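Local coordinates for protein GCN5-related N-acetyltransferase (Anabaena variabilis, PDB 2OZG) that binds coenzyme A and probably transfers acetyl groups to amines, perhaps to aminoglycosides, as a member of the GCN5-related N-acetyltransferase family, at residues I228-D233 and T279-D284. Residues are numbered along the deposited sequence; the frame is centred on the assembly and turned at random.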
ATOM      1  N   ILE A 228     -11.644 -13.359   6.408  1.00 32.59           N
ATOM      2  CA  ILE A 228     -11.717 -14.143   5.181  1.00 31.02           C
ATOM      3  C   ILE A 228     -12.162 -15.565   5.458  1.00 32.82           C
ATOM      4  O   ILE A 228     -11.799 -16.171   6.465  1.00 30.54           O
ATOM      5  CB  ILE A 228     -10.344 -14.134   4.508  1.00 31.28           C
ATOM      6  CG1 ILE A 228     -10.363 -14.834   3.191  1.00 33.93           C
ATOM      7  CG2 ILE A 228      -9.275 -14.820   5.408  1.00 35.79           C
ATOM      8  CD1 ILE A 228      -9.186 -14.365   2.272  1.00 37.89           C
ATOM      9  N   LEU A 229     -12.994 -16.059   4.560  1.00 30.33           N
ATOM     10  CA  LEU A 229     -13.459 -17.400   4.626  1.00 27.01           C
ATOM     11  C   LEU A 229     -12.865 -18.051   3.415  1.00 28.92           C
ATOM     12  O   LEU A 229     -13.110 -17.623   2.272  1.00 29.46           O
ATOM     13  CB  LEU A 229     -14.979 -17.418   4.617  1.00 29.86           C
ATOM     14  CG  LEU A 229     -15.650 -18.791   4.741  1.00 31.49           C
ATOM     15  CD1 LEU A 229     -17.048 -18.650   5.383  1.00 34.44           C
ATOM     16  CD2 LEU A 229     -15.723 -19.566   3.465  1.00 27.75           C
ATOM     17  N   ARG A 230     -12.056 -19.069   3.636  1.00 29.67           N
ATOM     18  CA  ARG A 230     -11.359 -19.724   2.497  1.00 31.65           C
ATOM     19  C   ARG A 230     -11.986 -21.084   2.237  1.00 29.66           C
ATOM     20  O   ARG A 230     -11.847 -21.997   3.061  1.00 30.87           O
ATOM     21  CB  ARG A 230      -9.877 -19.883   2.818  1.00 33.31           C
ATOM     22  CG  ARG A 230      -9.159 -18.604   3.277  1.00 28.69           C
ATOM     23  CD  ARG A 230      -7.661 -18.883   3.525  1.00 37.76           C
ATOM     24  NE  ARG A 230      -6.956 -17.728   4.084  1.00 37.71           N
ATOM     25  CZ  ARG A 230      -6.369 -16.784   3.344  1.00 44.68           C
ATOM     26  NH1 ARG A 230      -6.469 -16.792   2.038  1.00 44.35           N
ATOM     27  NH2 ARG A 230      -5.740 -15.772   3.923  1.00 47.49           N
ATOM     28  N   ILE A 231     -12.698 -21.225   1.110  1.00 31.97           N
ATOM     29  CA  ILE A 231     -13.302 -22.473   0.740  1.00 28.77           C
ATOM     30  C   ILE A 231     -12.220 -23.354   0.100  1.00 33.30           C
ATOM     31  O   ILE A 231     -11.705 -23.033  -0.961  1.00 31.56           O
ATOM     32  CB  ILE A 231     -14.484 -22.267  -0.220  1.00 30.86           C
ATOM     33  CG1 ILE A 231     -15.613 -21.463   0.458  1.00 34.66           C
ATOM     34  CG2 ILE A 231     -15.025 -23.599  -0.685  1.00 31.85           C
ATOM     35  CD1 ILE A 231     -16.741 -21.009  -0.475  1.00 34.38           C
ATOM     36  N   ARG A 232     -11.894 -24.487   0.718  1.00 34.06           N
ATOM     37  CA  ARG A 232     -10.841 -25.356   0.154  1.00 34.53           C
ATOM     38  C   ARG A 232     -11.369 -26.449  -0.732  1.00 34.85           C
ATOM     39  O   ARG A 232     -10.626 -26.950  -1.559  1.00 36.45           O
ATOM     40  CB  ARG A 232      -9.946 -25.948   1.220  1.00 36.42           C
ATOM     41  CG  ARG A 232     -10.669 -26.580   2.356  1.00 33.95           C
ATOM     42  CD  ARG A 232      -9.731 -27.160   3.446  1.00 36.24           C
ATOM     43  NE  ARG A 232      -8.895 -26.167   4.106  1.00 33.95           N
ATOM     44  CZ  ARG A 232      -7.947 -26.483   4.998  1.00 33.65           C
ATOM     45  NH1 ARG A 232      -7.715 -27.751   5.325  1.00 34.16           N
ATOM     46  NH2 ARG A 232      -7.233 -25.557   5.562  1.00 42.99           N
ATOM     47  N   ASP A 233     -12.639 -26.819  -0.603  1.00 34.72           N
ATOM     48  CA  ASP A 233     -13.203 -27.819  -1.495  1.00 36.60           C
ATOM     49  C   ASP A 233     -14.706 -27.605  -1.466  1.00 36.28           C
ATOM     50  O   ASP A 233     -15.249 -27.157  -0.478  1.00 33.68           O
ATOM     51  CB  ASP A 233     -12.841 -29.236  -1.010  1.00 39.58           C
ATOM     52  CG  ASP A 233     -13.150 -30.315  -2.020  1.00 39.89           C
ATOM     53  OD1 ASP A 233     -13.259 -29.996  -3.240  1.00 33.17           O
ATOM     54  OD2 ASP A 233     -13.223 -31.507  -1.579  1.00 35.20           O
ATOM     55  N   THR A 279     -13.263 -11.610  -8.414  1.00 33.89           N
ATOM     56  CA  THR A 279     -12.053 -11.442  -9.217  1.00 35.59           C
ATOM     57  C   THR A 279     -11.151 -12.633  -9.050  1.00 38.35           C
ATOM     58  O   THR A 279     -11.260 -13.375  -8.076  1.00 33.72           O
ATOM     59  CB  THR A 279     -11.270 -10.184  -8.778  1.00 38.41           C
ATOM     60  OG1 THR A 279     -11.051 -10.247  -7.391  1.00 37.64           O
ATOM     61  CG2 THR A 279     -12.070  -8.947  -9.016  1.00 40.87           C
ATOM     62  N   ILE A 280     -10.213 -12.781  -9.973  1.00 36.19           N
ATOM     63  CA  ILE A 280      -9.265 -13.845  -9.883  1.00 36.19           C
ATOM     64  C   ILE A 280      -8.105 -13.345  -9.028  1.00 36.37           C
ATOM     65  O   ILE A 280      -7.505 -12.367  -9.346  1.00 35.85           O
ATOM     66  CB  ILE A 280      -8.811 -14.335 -11.290  1.00 36.38           C
ATOM     67  CG1 ILE A 280      -9.935 -15.173 -11.911  1.00 35.29           C
ATOM     68  CG2 ILE A 280      -7.580 -15.141 -11.206  1.00 40.49           C
ATOM     69  CD1 ILE A 280      -9.727 -15.515 -13.395  1.00 41.07           C
ATOM     70  N   ARG A 281      -7.862 -14.016  -7.898  1.00 34.81           N
ATOM     71  CA  ARG A 281      -6.822 -13.657  -6.965  1.00 39.44           C
ATOM     72  C   ARG A 281      -5.505 -14.235  -7.451  1.00 36.74           C
ATOM     73  O   ARG A 281      -4.474 -13.612  -7.324  1.00 36.28           O
ATOM     74  CB  ARG A 281      -7.196 -14.250  -5.616  1.00 42.28           C
ATOM     75  CG  ARG A 281      -6.275 -13.989  -4.447  1.00 47.87           C
ATOM     76  CD  ARG A 281      -6.978 -14.672  -3.249  1.00 49.67           C
ATOM     77  NE  ARG A 281      -6.371 -14.516  -1.935  1.00 56.52           N
ATOM     78  CZ  ARG A 281      -6.578 -13.483  -1.119  1.00 60.38           C
ATOM     79  NH1 ARG A 281      -7.359 -12.465  -1.487  1.00 50.18           N
ATOM     80  NH2 ARG A 281      -5.975 -13.469   0.065  1.00 58.90           N
ATOM     81  N   SER A 282      -5.535 -15.466  -7.963  1.00 34.98           N
ATOM     82  CA  SER A 282      -4.339 -16.076  -8.509  1.00 38.62           C
ATOM     83  C   SER A 282      -4.728 -17.270  -9.349  1.00 35.94           C
ATOM     84  O   SER A 282      -5.858 -17.833  -9.248  1.00 36.26           O
ATOM     85  CB  SER A 282      -3.406 -16.563  -7.403  1.00 42.40           C
ATOM     86  OG  SER A 282      -4.106 -17.442  -6.555  1.00 42.80           O
ATOM     87  N   GLN A 283      -3.817 -17.631 -10.227  1.00 34.75           N
ATOM     88  CA  GLN A 283      -4.012 -18.802 -11.058  1.00 36.93           C
ATOM     89  C   GLN A 283      -2.688 -19.489 -11.300  1.00 42.58           C
ATOM     90  O   GLN A 283      -1.600 -18.909 -11.118  1.00 41.66           O
ATOM     91  CB  GLN A 283      -4.612 -18.410 -12.384  1.00 42.49           C
ATOM     92  CG  GLN A 283      -3.672 -17.572 -13.202  1.00 53.49           C
ATOM     93  CD  GLN A 283      -4.232 -17.270 -14.536  1.00 60.19           C
ATOM     94  OE1 GLN A 283      -4.406 -18.175 -15.369  1.00 55.54           O
ATOM     95  NE2 GLN A 283      -4.499 -15.987 -14.786  1.00 65.44           N
ATOM     96  N   ASP A 284      -2.780 -20.762 -11.663  1.00 39.56           N
ATOM     97  CA  ASP A 284      -1.622 -21.579 -11.930  1.00 42.38           C
ATOM     98  C   ASP A 284      -1.967 -22.584 -13.014  1.00 39.43           C
ATOM     99  O   ASP A 284      -3.121 -23.012 -13.133  1.00 42.39           O
ATOM    100  CB  ASP A 284      -1.234 -22.356 -10.670  1.00 46.66           C
ATOM    101  CG  ASP A 284      -0.610 -21.485  -9.616  1.00 53.52           C
ATOM    102  OD1 ASP A 284       0.615 -21.270  -9.686  1.00 65.48           O
ATOM    103  OD2 ASP A 284      -1.328 -21.029  -8.697  1.00 68.15           O
TER
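Arg281 reaches across to Ile228 and Arg230 from a classic beta bulge, in which Arg281 and Ser282 both face Val139 of strand 132-143. Both segments are strands of the second acetyltransferase (GNAT) region, but they do not pair with each other: strand 227-236 hydrogen-bonds to 211-222 and 258-263, and strand 279-290 pairs with 132-143 and 115-118. The closest pair of CA atoms, Arg230 CA and Arg281 CA, is 12.1 Å apart, and side chains alone bridge the gap, burying just 78 Å² in all. The firmer part is the apolar one. Ile228 is buried, and with CG1 anti to its own backbone nitrogen (chi1 -176°) it points CD1 at the second strand, lying over one face of the Arg281 guanidinium, 4.0 Å from Arg281 NH2. The same methyl sits above a face of the Arg230 guanidinium, offset toward its rim, so CD1 serves both arginines. The looser part is the polar, more exposed one. Arg281 is extended from CG to NE, and this full length carries its head over the gap, where it meets the equally stretched Arg230 chain at about a right angle. Their guanidinium planes are turned 64° apart rather than stacked. Two like charges so close are presumably tolerated because each has an acidic partner: Glu221 forms a salt bridge with Arg230 NE, and Glu141 with Arg281 NH1. What remains between the two heads is a contact without a bond, in which Arg281 NH2 lies at the edge of the Arg230 guanidinium, near its plane, 3.9 Å from Arg230 NH1.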